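Local structure of type II restriction enzyme MunI (Mycoplasma, 1D02) at residues T157-P160 against K161-R164; D110-A113 against G114-N117; H192-E195 against K196-Y200; H172-D175 against N176-M179; L125-P128 against G129-K132. The protein recognises the double-stranded DNA sequence 5'-CAATTG-3' as a homodimer and cleaves it after the first C. The protein carries 1 engineered substitution. All blocks are in the same frame, centred on the assembly; numbering follows the deposited sequence.

Contact 1: T157-P160 against K161-R164. With nucleotides of chain B.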
# COMPACT_ATOMS: atom_id res chain seq x y z
N THR D 157 -10.79 -14.19 -0.70
CA THR D 157 -11.63 -13.83 -1.85
C THR D 157 -13.12 -14.01 -1.62
O THR D 157 -13.93 -13.58 -2.45
CB THR D 157 -11.27 -14.63 -3.11
OG1 THR D 157 -11.49 -16.02 -2.85
CG2 THR D 157 -9.82 -14.42 -3.49
N ARG D 158 -13.49 -14.66 -0.52
CA ARG D 158 -14.91 -14.86 -0.24
C ARG D 158 -15.29 -14.30 1.13
O ARG D 158 -16.40 -14.48 1.60
CB ARG D 158 -15.24 -16.36 -0.29
CG ARG D 158 -15.04 -16.99 -1.71
CD ARG D 158 -15.56 -18.43 -1.79
NE ARG D 158 -16.99 -18.49 -1.52
CZ ARG D 158 -17.52 -18.95 -0.38
NH1 ARG D 158 -16.72 -19.40 0.59
NH2 ARG D 158 -18.84 -18.94 -0.20
N ASP D 159 -14.35 -13.61 1.77
CA ASP D 159 -14.57 -13.03 3.10
C ASP D 159 -15.38 -11.74 2.87
O ASP D 159 -14.96 -10.86 2.14
CB ASP D 159 -13.19 -12.74 3.70
CG ASP D 159 -13.24 -12.03 5.05
OD1 ASP D 159 -13.96 -11.01 5.16
OD2 ASP D 159 -12.54 -12.51 5.98
N PRO D 160 -16.55 -11.62 3.51
CA PRO D 160 -17.42 -10.46 3.37
C PRO D 160 -16.83 -9.09 3.71
O PRO D 160 -17.19 -8.08 3.10
CB PRO D 160 -18.63 -10.83 4.23
CG PRO D 160 -18.02 -11.61 5.30
CD PRO D 160 -17.07 -12.53 4.55
N LYS D 161 -15.92 -9.07 4.68
CA LYS D 161 -15.29 -7.80 5.05
C LYS D 161 -14.12 -7.49 4.09
O LYS D 161 -14.01 -6.38 3.56
CB LYS D 161 -14.78 -7.87 6.50
CG LYS D 161 -14.03 -6.63 6.92
CD LYS D 161 -13.27 -6.83 8.24
CE LYS D 161 -14.22 -7.07 9.38
NZ LYS D 161 -13.51 -6.89 10.68
N ARG D 162 -13.25 -8.47 3.84
CA ARG D 162 -12.12 -8.26 2.94
C ARG D 162 -12.53 -7.91 1.52
O ARG D 162 -11.89 -7.07 0.89
CB ARG D 162 -11.22 -9.50 2.92
CG ARG D 162 -10.57 -9.80 4.27
CD ARG D 162 -9.25 -9.03 4.50
NE ARG D 162 -9.00 -8.98 5.92
CZ ARG D 162 -9.32 -7.94 6.69
NH1 ARG D 162 -9.86 -6.85 6.15
NH2 ARG D 162 -9.25 -8.06 8.01
N VAL D 163 -13.58 -8.55 0.99
CA VAL D 163 -13.98 -8.24 -0.38
C VAL D 163 -14.46 -6.80 -0.47
O VAL D 163 -14.14 -6.08 -1.40
CB VAL D 163 -15.04 -9.25 -0.86
CG1 VAL D 163 -15.68 -8.80 -2.18
CG2 VAL D 163 -14.35 -10.62 -1.06
N ARG D 164 -15.21 -6.37 0.54
CA ARG D 164 -15.71 -5.00 0.57
C ARG D 164 -14.57 -4.00 0.81
O ARG D 164 -14.56 -2.90 0.24
CB ARG D 164 -16.78 -4.90 1.65
CG ARG D 164 -18.06 -5.68 1.25
CD ARG D 164 -19.22 -5.40 2.24
NE ARG D 164 -20.49 -5.95 1.75
CZ ARG D 164 -20.84 -7.24 1.82
NH1 ARG D 164 -20.01 -8.13 2.35
NH2 ARG D 164 -22.02 -7.64 1.33
P DC B 2 -13.27 -3.18 12.14
OP1 DC B 2 -13.68 -1.81 11.75
OP2 DC B 2 -13.62 -4.33 11.26
O5' DC B 2 -11.70 -3.16 12.34
C5' DC B 2 -11.17 -2.28 13.30
C4' DC B 2 -9.69 -2.48 13.43
O4' DC B 2 -9.46 -3.68 14.20
C3' DC B 2 -8.89 -2.63 12.12
O3' DC B 2 -8.00 -1.51 12.10
C2' DC B 2 -8.22 -3.99 12.27
C1' DC B 2 -8.25 -4.25 13.77
N1 DC B 2 -8.25 -5.64 14.24
C2 DC B 2 -7.30 -6.01 15.20
O2 DC B 2 -6.51 -5.14 15.62
N3 DC B 2 -7.28 -7.28 15.66
C4 DC B 2 -8.18 -8.16 15.20
N4 DC B 2 -8.16 -9.39 15.69
C5 DC B 2 -9.17 -7.80 14.23
C6 DC B 2 -9.16 -6.54 13.78

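Contact 2: D110-A113 against G114-N117. With nucleotides of chain B; nucleotides of chain A.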
# COMPACT_ATOMS: atom_id res chain seq x y z
N ASP D 110 -14.49 -19.10 12.42
CA ASP D 110 -14.80 -18.05 13.37
C ASP D 110 -14.41 -16.76 12.65
O ASP D 110 -13.51 -16.77 11.79
CB ASP D 110 -13.94 -18.20 14.62
CG ASP D 110 -14.21 -17.12 15.65
OD1 ASP D 110 -15.27 -17.18 16.32
OD2 ASP D 110 -13.37 -16.21 15.76
N PRO D 111 -15.06 -15.62 12.96
CA PRO D 111 -14.68 -14.38 12.27
C PRO D 111 -13.20 -14.03 12.38
O PRO D 111 -12.66 -13.36 11.50
CB PRO D 111 -15.62 -13.34 12.91
CG PRO D 111 -16.86 -14.16 13.16
CD PRO D 111 -16.28 -15.43 13.76
N SER D 112 -12.55 -14.50 13.45
CA SER D 112 -11.12 -14.22 13.64
C SER D 112 -10.27 -14.81 12.53
O SER D 112 -9.13 -14.37 12.32
CB SER D 112 -10.65 -14.75 15.00
OG SER D 112 -10.80 -16.15 15.08
N ALA D 113 -10.80 -15.79 11.80
CA ALA D 113 -10.04 -16.36 10.69
C ALA D 113 -9.77 -15.32 9.60
O ALA D 113 -8.88 -15.52 8.78
CB ALA D 113 -10.78 -17.58 10.09
N GLY D 114 -10.51 -14.21 9.60
CA GLY D 114 -10.31 -13.18 8.61
C GLY D 114 -9.61 -11.92 9.11
O GLY D 114 -9.61 -10.88 8.45
N ARG D 115 -8.97 -12.01 10.27
CA ARG D 115 -8.34 -10.83 10.85
C ARG D 115 -7.03 -10.43 10.19
O ARG D 115 -6.51 -9.34 10.48
CB ARG D 115 -8.06 -11.08 12.33
CG ARG D 115 -6.91 -12.05 12.57
CD ARG D 115 -6.78 -12.34 14.06
NE ARG D 115 -5.64 -13.21 14.41
CZ ARG D 115 -5.65 -14.54 14.33
NH1 ARG D 115 -6.74 -15.18 13.91
NH2 ARG D 115 -4.58 -15.22 14.70
N GLY D 116 -6.52 -11.28 9.31
CA GLY D 116 -5.23 -11.01 8.66
C GLY D 116 -5.15 -9.73 7.85
O GLY D 116 -6.14 -9.34 7.23
N ASN D 117 -3.97 -9.10 7.82
CA ASN D 117 -3.82 -7.84 7.08
C ASN D 117 -2.57 -7.74 6.22
O ASN D 117 -2.27 -6.67 5.70
CB ASN D 117 -3.87 -6.64 8.05
CG ASN D 117 -2.78 -6.71 9.12
OD1 ASN D 117 -2.04 -7.68 9.20
ND2 ASN D 117 -2.70 -5.67 9.95
P DC B 3 -6.76 -1.45 11.10
OP1 DC B 3 -6.58 -0.02 10.81
OP2 DC B 3 -6.86 -2.41 9.98
O5' DC B 3 -5.56 -1.89 12.03
C5' DC B 3 -5.31 -1.17 13.24
C4' DC B 3 -4.04 -1.66 13.88
O4' DC B 3 -4.18 -3.01 14.39
C3' DC B 3 -2.79 -1.66 12.99
O3' DC B 3 -1.73 -1.23 13.84
C2' DC B 3 -2.65 -3.12 12.60
C1' DC B 3 -3.14 -3.83 13.87
N1 DC B 3 -3.70 -5.16 13.64
C2 DC B 3 -3.17 -6.25 14.34
O2 DC B 3 -2.26 -6.04 15.17
N3 DC B 3 -3.65 -7.49 14.11
C4 DC B 3 -4.61 -7.68 13.20
N4 DC B 3 -5.02 -8.94 12.95
C5 DC B 3 -5.20 -6.59 12.49
C6 DC B 3 -4.71 -5.36 12.73
P DG A 8 -0.24 -18.03 18.06
OP1 DG A 8 0.68 -18.94 18.80
OP2 DG A 8 -1.69 -18.32 18.05
O5' DG A 8 0.01 -16.57 18.62
C5' DG A 8 1.35 -16.07 18.67
C4' DG A 8 1.37 -14.63 19.13
O4' DG A 8 0.88 -13.75 18.10
C3' DG A 8 0.57 -14.30 20.40
O3' DG A 8 1.37 -13.39 21.14
C2' DG A 8 -0.68 -13.64 19.86
C1' DG A 8 -0.17 -12.94 18.61
N9 DG A 8 -1.15 -12.79 17.55
C8 DG A 8 -1.95 -13.77 17.00
N7 DG A 8 -2.76 -13.31 16.10
C5 DG A 8 -2.47 -11.95 16.03
C6 DG A 8 -3.03 -10.95 15.21
O6 DG A 8 -3.87 -11.07 14.33
N1 DG A 8 -2.48 -9.70 15.49
C2 DG A 8 -1.51 -9.46 16.43
N2 DG A 8 -1.13 -8.18 16.59
N3 DG A 8 -0.95 -10.41 17.17
C4 DG A 8 -1.48 -11.62 16.92
P DA B 4 -0.21 -1.14 13.32
OP1 DA B 4 0.33 0.10 13.91
OP2 DA B 4 -0.05 -1.38 11.85
O5' DA B 4 0.45 -2.36 14.09
C5' DA B 4 0.37 -2.42 15.52
C4' DA B 4 1.28 -3.50 16.05
O4' DA B 4 0.76 -4.79 15.66
C3' DA B 4 2.71 -3.45 15.51
O3' DA B 4 3.56 -3.87 16.57
C2' DA B 4 2.68 -4.46 14.37
C1' DA B 4 1.70 -5.49 14.87
N9 DA B 4 0.93 -6.17 13.84
C8 DA B 4 0.13 -5.57 12.89
N7 DA B 4 -0.57 -6.42 12.19
C5 DA B 4 -0.19 -7.67 12.68
C6 DA B 4 -0.60 -8.97 12.37
N6 DA B 4 -1.52 -9.27 11.45
N1 DA B 4 -0.03 -9.99 13.07
C2 DA B 4 0.87 -9.70 14.02
N3 DA B 4 1.33 -8.51 14.40
C4 DA B 4 0.76 -7.52 13.69
O HOH W 1 -6.96 -13.74 7.97

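Contact 3: H192-E195 against K196-Y200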
# COMPACT_ATOMS: atom_id res chain seq x y z
N HIS D 192 -10.89 -11.98 -17.27
CA HIS D 192 -10.73 -10.65 -16.68
C HIS D 192 -9.65 -9.89 -17.45
O HIS D 192 -9.86 -8.74 -17.85
CB HIS D 192 -10.34 -10.74 -15.20
CG HIS D 192 -10.31 -9.42 -14.50
ND1 HIS D 192 -9.23 -8.56 -14.58
CD2 HIS D 192 -11.25 -8.77 -13.77
CE1 HIS D 192 -9.51 -7.44 -13.94
NE2 HIS D 192 -10.73 -7.54 -13.44
N PHE D 193 -8.50 -10.52 -17.63
CA PHE D 193 -7.41 -9.89 -18.38
C PHE D 193 -7.87 -9.56 -19.81
O PHE D 193 -7.72 -8.45 -20.29
CB PHE D 193 -6.22 -10.86 -18.47
CG PHE D 193 -5.17 -10.43 -19.46
CD1 PHE D 193 -4.29 -9.39 -19.17
CD2 PHE D 193 -5.07 -11.08 -20.70
CE1 PHE D 193 -3.32 -9.00 -20.10
CE2 PHE D 193 -4.11 -10.69 -21.64
CZ PHE D 193 -3.23 -9.64 -21.34
N ASN D 194 -8.45 -10.55 -20.47
CA ASN D 194 -8.89 -10.39 -21.86
C ASN D 194 -9.85 -9.24 -22.10
O ASN D 194 -9.68 -8.44 -23.04
CB ASN D 194 -9.54 -11.70 -22.33
CG ASN D 194 -9.77 -11.74 -23.80
OD1 ASN D 194 -10.90 -11.98 -24.26
ND2 ASN D 194 -8.72 -11.50 -24.58
N GLU D 195 -10.85 -9.14 -21.24
CA GLU D 195 -11.90 -8.13 -21.37
C GLU D 195 -11.57 -6.76 -20.81
O GLU D 195 -12.03 -5.74 -21.33
CB GLU D 195 -13.18 -8.64 -20.71
CG GLU D 195 -13.84 -9.82 -21.44
CD GLU D 195 -14.83 -10.61 -20.56
OE1 GLU D 195 -15.30 -10.09 -19.52
OE2 GLU D 195 -15.14 -11.77 -20.92
N LYS D 196 -10.75 -6.72 -19.77
CA LYS D 196 -10.47 -5.46 -19.10
C LYS D 196 -9.08 -4.85 -19.13
O LYS D 196 -8.93 -3.65 -18.93
CB LYS D 196 -10.90 -5.60 -17.64
CG LYS D 196 -12.35 -6.00 -17.51
CD LYS D 196 -12.71 -6.41 -16.10
CE LYS D 196 -14.22 -6.57 -15.99
NZ LYS D 196 -14.60 -7.30 -14.76
N LEU D 197 -8.06 -5.67 -19.39
CA LEU D 197 -6.69 -5.18 -19.36
C LEU D 197 -5.86 -5.33 -20.63
O LEU D 197 -4.98 -4.52 -20.90
CB LEU D 197 -5.96 -5.89 -18.21
CG LEU D 197 -6.63 -5.81 -16.83
CD1 LEU D 197 -5.90 -6.77 -15.84
CD2 LEU D 197 -6.58 -4.39 -16.32
N LYS D 198 -6.14 -6.37 -21.41
CA LYS D 198 -5.38 -6.65 -22.62
C LYS D 198 -5.26 -5.46 -23.59
O LYS D 198 -4.19 -5.23 -24.16
CB LYS D 198 -5.98 -7.85 -23.35
CG LYS D 198 -5.08 -8.45 -24.46
CD LYS D 198 -5.72 -9.67 -25.13
CE LYS D 198 -6.69 -9.25 -26.23
NZ LYS D 198 -7.47 -10.39 -26.78
N LYS D 199 -6.35 -4.73 -23.74
CA LYS D 199 -6.38 -3.59 -24.64
C LYS D 199 -5.36 -2.52 -24.26
O LYS D 199 -4.97 -1.71 -25.10
CB LYS D 199 -7.78 -2.97 -24.68
CG LYS D 199 -8.24 -2.35 -23.36
CD LYS D 199 -9.71 -1.91 -23.48
CE LYS D 199 -10.22 -1.30 -22.17
NZ LYS D 199 -11.67 -0.88 -22.27
N TYR D 200 -4.94 -2.50 -23.00
CA TYR D 200 -3.96 -1.50 -22.58
C TYR D 200 -2.55 -1.87 -22.99
O TYR D 200 -1.63 -1.06 -22.84
CB TYR D 200 -4.07 -1.25 -21.07
CG TYR D 200 -5.33 -0.49 -20.74
CD1 TYR D 200 -6.39 -1.12 -20.09
CD2 TYR D 200 -5.50 0.84 -21.16
CE1 TYR D 200 -7.59 -0.46 -19.87
CE2 TYR D 200 -6.70 1.51 -20.93
CZ TYR D 200 -7.74 0.86 -20.29
OH TYR D 200 -8.92 1.50 -20.06
O HOH W 2 -9.12 -5.75 -23.23

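Contact 4: H172-D175 against N176-M179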
# COMPACT_ATOMS: atom_id res chain seq x y z
N HIS D 172 -12.41 3.82 -8.26
CA HIS D 172 -12.77 3.71 -9.67
C HIS D 172 -11.79 2.94 -10.56
O HIS D 172 -11.82 3.07 -11.78
CB HIS D 172 -13.06 5.10 -10.28
CG HIS D 172 -11.87 6.01 -10.31
ND1 HIS D 172 -11.45 6.73 -9.20
CD2 HIS D 172 -11.01 6.32 -11.31
CE1 HIS D 172 -10.39 7.45 -9.52
NE2 HIS D 172 -10.10 7.22 -10.79
N TYR D 173 -10.92 2.12 -9.93
CA TYR D 173 -9.96 1.29 -10.66
C TYR D 173 -10.28 -0.17 -10.31
O TYR D 173 -9.37 -0.96 -10.01
CB TYR D 173 -8.51 1.60 -10.24
CG TYR D 173 -8.10 3.01 -10.51
CD1 TYR D 173 -8.12 3.97 -9.50
CD2 TYR D 173 -7.69 3.40 -11.78
CE1 TYR D 173 -7.75 5.28 -9.75
CE2 TYR D 173 -7.31 4.73 -12.04
CZ TYR D 173 -7.34 5.65 -11.02
OH TYR D 173 -6.93 6.95 -11.25
N GLN D 174 -11.56 -0.54 -10.36
CA GLN D 174 -11.97 -1.90 -10.03
C GLN D 174 -11.34 -2.98 -10.87
O GLN D 174 -11.16 -4.10 -10.39
CB GLN D 174 -13.49 -2.04 -10.13
CG GLN D 174 -14.23 -1.27 -9.06
CD GLN D 174 -13.90 -1.76 -7.66
OE1 GLN D 174 -14.11 -2.94 -7.34
NE2 GLN D 174 -13.40 -0.87 -6.82
N ASP D 175 -10.96 -2.68 -12.11
CA ASP D 175 -10.39 -3.71 -12.97
C ASP D 175 -8.93 -4.02 -12.69
O ASP D 175 -8.37 -4.94 -13.29
CB ASP D 175 -10.55 -3.34 -14.45
CG ASP D 175 -12.02 -3.21 -14.87
OD1 ASP D 175 -12.91 -3.73 -14.17
OD2 ASP D 175 -12.27 -2.60 -15.94
N ASN D 176 -8.30 -3.26 -11.79
CA ASN D 176 -6.91 -3.49 -11.45
C ASN D 176 -6.66 -4.57 -10.39
O ASN D 176 -5.53 -4.78 -9.96
CB ASN D 176 -6.24 -2.16 -11.09
CG ASN D 176 -5.93 -1.34 -12.34
OD1 ASN D 176 -6.54 -0.30 -12.58
ND2 ASN D 176 -5.03 -1.86 -13.17
N TYR D 177 -7.73 -5.26 -9.97
CA TYR D 177 -7.54 -6.43 -9.11
C TYR D 177 -8.52 -7.49 -9.58
O TYR D 177 -9.48 -7.17 -10.29
CB TYR D 177 -7.78 -6.12 -7.63
CG TYR D 177 -9.23 -5.92 -7.26
CD1 TYR D 177 -10.02 -6.99 -6.87
CD2 TYR D 177 -9.79 -4.65 -7.32
CE1 TYR D 177 -11.36 -6.80 -6.54
CE2 TYR D 177 -11.12 -4.44 -6.99
CZ TYR D 177 -11.90 -5.52 -6.60
OH TYR D 177 -13.20 -5.28 -6.27
N PHE D 178 -8.26 -8.74 -9.23
CA PHE D 178 -9.20 -9.82 -9.57
C PHE D 178 -9.20 -10.81 -8.42
O PHE D 178 -8.13 -11.16 -7.91
CB PHE D 178 -8.80 -10.54 -10.87
CG PHE D 178 -9.66 -11.74 -11.17
CD1 PHE D 178 -10.96 -11.59 -11.66
CD2 PHE D 178 -9.16 -13.02 -10.97
CE1 PHE D 178 -11.76 -12.72 -11.95
CE2 PHE D 178 -9.94 -14.15 -11.26
CZ PHE D 178 -11.23 -14.00 -11.74
N MET D 179 -10.39 -11.26 -8.03
CA MET D 179 -10.56 -12.23 -6.95
C MET D 179 -10.70 -13.60 -7.60
O MET D 179 -11.75 -13.91 -8.16
CB MET D 179 -11.84 -11.93 -6.16
CG MET D 179 -11.88 -10.57 -5.52
SD MET D 179 -10.93 -10.57 -4.00
CE MET D 179 -11.16 -8.89 -3.43
O HOH W 3 -9.49 -0.48 -13.33

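Contact 5: L125-P128 against G129-K132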
# COMPACT_ATOMS: atom_id res chain seq x y z
N LEU D 125 2.00 -0.65 -4.52
CA LEU D 125 1.91 -0.34 -5.94
C LEU D 125 1.17 0.97 -6.19
O LEU D 125 1.25 1.51 -7.28
CB LEU D 125 1.24 -1.48 -6.70
CG LEU D 125 1.97 -2.82 -6.60
CD1 LEU D 125 1.19 -3.89 -7.35
CD2 LEU D 125 3.38 -2.67 -7.16
N PHE D 126 0.46 1.46 -5.18
CA PHE D 126 -0.25 2.74 -5.31
C PHE D 126 0.63 3.95 -4.96
O PHE D 126 0.19 5.10 -5.13
CB PHE D 126 -1.50 2.77 -4.41
CG PHE D 126 -2.61 1.86 -4.86
CD1 PHE D 126 -2.73 0.57 -4.35
CD2 PHE D 126 -3.59 2.31 -5.74
CE1 PHE D 126 -3.82 -0.24 -4.70
CE2 PHE D 126 -4.66 1.50 -6.08
CZ PHE D 126 -4.77 0.23 -5.56
N THR D 127 1.85 3.71 -4.46
CA THR D 127 2.72 4.85 -4.13
C THR D 127 3.04 5.61 -5.41
O THR D 127 3.20 5.01 -6.48
CB THR D 127 4.06 4.42 -3.48
OG1 THR D 127 4.77 3.52 -4.33
CG2 THR D 127 3.77 3.76 -2.12
N PRO D 128 3.14 6.94 -5.32
CA PRO D 128 3.44 7.70 -6.54
C PRO D 128 4.75 7.26 -7.19
O PRO D 128 4.87 7.25 -8.41
CB PRO D 128 3.43 9.16 -6.07
CG PRO D 128 3.66 9.06 -4.54
CD PRO D 128 2.85 7.83 -4.18
N GLY D 129 5.72 6.88 -6.36
CA GLY D 129 6.99 6.44 -6.88
C GLY D 129 6.93 5.18 -7.71
O GLY D 129 7.52 5.13 -8.79
N LEU D 130 6.25 4.14 -7.22
CA LEU D 130 6.17 2.91 -7.99
C LEU D 130 5.23 3.07 -9.17
O LEU D 130 5.45 2.44 -10.21
CB LEU D 130 5.75 1.72 -7.10
CG LEU D 130 6.90 1.32 -6.13
CD1 LEU D 130 6.43 0.19 -5.22
CD2 LEU D 130 8.12 0.84 -6.93
N LEU D 131 4.19 3.89 -9.04
CA LEU D 131 3.28 4.10 -10.16
C LEU D 131 4.09 4.70 -11.33
O LEU D 131 3.95 4.26 -12.48
CB LEU D 131 2.15 5.07 -9.78
CG LEU D 131 1.01 4.48 -8.95
CD1 LEU D 131 0.08 5.59 -8.46
CD2 LEU D 131 0.22 3.48 -9.83
N LYS D 132 4.92 5.70 -11.04
CA LYS D 132 5.73 6.32 -12.10
C LYS D 132 6.71 5.31 -12.71
O LYS D 132 6.86 5.25 -13.94
CB LYS D 132 6.52 7.52 -11.57
CG LYS D 132 5.68 8.78 -11.42
CD LYS D 132 6.50 9.93 -10.82
CE LYS D 132 5.64 11.18 -10.65
NZ LYS D 132 6.48 12.32 -10.19

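Contact 1: T157-P160 against K161-R164
The Asp159 carboxylate swings back over the start of helix 160-170 because its CG stands anti to the backbone N (chi1 176°), which places OD1 beside the first amides of the helix and makes Asp159 the N-cap. OD1 accepts from Arg162 N at 2.9 Å in a nearly straight bond, the N-H coming from above the carboxylate plane. It also takes Lys161 N at 2.8 Å, more bent at the hydrogen (132°) but close to the C-O axis. Aspartate suits this place: its short acid reaches amides that have no preceding helical carbonyl, and the negative charge probably gains from the positive end of the helix dipole. The other oxygen, OD2, is held by Trp105 N. Proline fits the next position because it needs no N-H partner there, and the first helical bond runs from Val163 N to Asp159 O at 2.9 Å. The CG2 methyl of Val163 rests 3.3 Å from Thr157 O, and the side chain also packs on Val62 of the second subunit, an apolar setting that suits valine. Arg162 lies alongside the aspartate, its CG 3.6 Å from Asp159 CG, but its guanidinium leads away to Glu165 and Gly114. The Arg164 chain, extended from CG to NE, passes Pro160 O and brings NH1 round to donate to it at 2.9 Å, the oxygen lying near the guanidinium plane. Trp78 of the second subunit forms a cation-pi contact with Lys161. That lysine is long enough to leave the cap and meet the DNA backbone, where NZ donates to OP2 of DC2 of chain B at 2.6 Å.

Contact 2: D110-A113 against G114-N117
Ser112 O is gripped twice by Arg115: the backbone N donates at 3.1 Å and the guanidinium NH1 at 3.0 Å, reaching the oxygen from opposite faces of its carbonyl plane. An Asx turn starts this 3-10 segment, Asp110 OD2 accepting from Ser112 N and also from Ser112 OG; Gly114 N then donates to Pro111 O, and Arg115 N to Ser112 O is the next bond of the same i to i+3 kind. The second bond to Ser112 O fixes the rotation of the Arg115 head, which leaves NE and NH2 to face a guanine. NH2 donates to N7 of DG8 of chain A at 3.0 Å and NE to O6 of the same base at 2.8 Å, while the NE to N7 bond is weak. Arginine suits this edge because a guanine offers two acceptors side by side in the major groove. The cytosine paired with this guanine is read by the main chain: N4 of DC3 of chain B donates to Arg115 O at 2.9 Å. Asn117, donor and acceptor at once, suits adenine, and its OD1 takes N6 of DA4 of chain B at 2.8 Å as ND2 gives to N7. Water 1 braces the loop, donating to Ala113 O and accepting from Gly116 N at 2.8 Å.

Contact 3: H192-E195 against K196-Y200
Backbone bonds come first where His192-Glu195 runs into Lys196-Tyr200, near the C-terminal end of helix 186-197, which packs on the central sheet of this PD-(D/E)XK nuclease. Lys196 N donates to His192 O at 2.9 Å in ordinary alpha-helical spacing. Phe193 O then accepts twice, from Leu197 N at 2.9 Å and from Lys198 N at 2.8 Å, the two donors reaching it from opposite faces of its carbonyl plane. The second of these spans five residues, so the helix widens here into a pi-type turn before a 3-10 turn takes over.

CH-pi contacts form the next group. Lys196 runs extended across the His192 ring at about a right angle and lays CD over one face, 3.8 Å from the centroid. Lys198 crosses Phe193 in the same manner, with CB over one face, 4.1 Å from the centroid. Lysine suits both places because its methylenes can cover a ring while the ammonium travels on, that of Lys198 to Gly8 O.

Apolar packing completes the inner side. Leu197 CB meets Phe193 CD1 at 4.0 Å, and both side chains lie on Trp149 and Leu95 of the sheet, a buried position that suits phenylalanine and leucine. At the outer side the widened turn is bridged by water 2, which donates to Asn194 O at 2.8 Å and accepts from Lys199 N at 3.0 Å.

Contact 4: H172-D175 against N176-M179
A 3-10 turn links the loop after helix 160-170 to strand 177-180, the outermost strand at one end of the sheet within the chain, and Tyr173 and Asn176 close it through their backbones. Asn176 N donates to Tyr173 O at 3.1 Å. The two side chains lie side by side, Asn176 OD1 resting 3.6 Å from Tyr173 CB. Asparagine suits this buried corner because its amide can serve backbone groups of both kinds: OD1 accepts from Leu146 N and ND2 donates to Phe148 O. Water 3 also donates to OD1, at 3.0 Å, and makes a weak bond with Asp175 N.

Gln174 and Tyr177 form the other pair. With CG lying between the backbone N and the carbonyl carbon (chi1 73°), the Tyr177 ring folds back over the turn, its CE2 3.4 Å from Gln174 O. Tyr177 OH donates to Gln174 OE1 at 2.7 Å. The amide stands nearly perpendicular to the ring, 85° between planes, and OE1 lies near the ring plane at its edge. Gln174 is bent at chi2, and its NE2 is tied to Thr167 O and Asp171 O.

Since Thr167 OG1 also bonds the tyrosine hydroxyl, amide and phenol share one polar network with the end of helix 160-170. Holding Gln174 by both ends of its amide implies a fixed orientation, with OE1 presented as acceptor to the phenol.

Contact 5: L125-P128 against G129-K132
The phenyl ring of Phe126 is met edge-to-face by Tyr170 and Phe148, with Pro128 of the second subunit packing on the side chain; toward the helix it is the backbone that makes contact, Phe126 O lying 3.4 Å from Leu131 CD1. An aromatic residue fits such a buried, many-sided place. The pyrrolidine ring of Pro128 stands at the first turn of the helix. Having no N-H to satisfy, proline suits this position, and Trp169 of the second subunit packs on it.

Leu131 reaches back beneath the preceding loop. Its CG lies anti to the carbonyl carbon (chi1 -78°), which carries the branch toward the chain entering the helix: CD2 sits 3.4 Å from Leu125 O, beside the CD1 contact. The branched leucine tip suits this place because one methyl lies by each of two successive carbonyl oxygens, and the side chain also touches Phe148 and Pro147.

Thr127 does the polar work. Its OG1 accepts from Leu130 N at 3.3 Å in a fairly straight bond and is also bonded to Lys124 O. The Leu130 side chain runs alongside, with CB 3.4 Å from the same hydroxyl. Threonine combines an oxygen for the amide with a methyl for the buried setting. Regular helix bonds follow, from Leu131 N to Thr127 O at 3.0 Å and from Lys132 N to Pro128 O at 3.1 Å. Lys132 extends outward to a salt bridge with Asp171 of the second subunit. A threonine N-cap followed by proline is a classic helix start, and here it opens helix 128-138 at the dimer interface.

Contacts 1 and 2 form the DNA-facing end of the chain, with centres 11 Å apart: Arg162 NH2 of contact 1 reaches Gly114 O of contact 2 at 2.9 Å, so phosphate-binding helix and base-reading loop are tied together. Contact 4 lies behind them, 14 Å from contact 1 between centres, where Met179 packs on Thr157 and Val163. Contact 3 adjoins contact 4 through His192 and Phe178, but its nearest atom is about 17 Å from the DNA. Contact 5, about 8 Å from the DNA at its nearest atom, touches the second subunit as contact 1 does. Contacts 1 and 5 both open helices with capped N-termini.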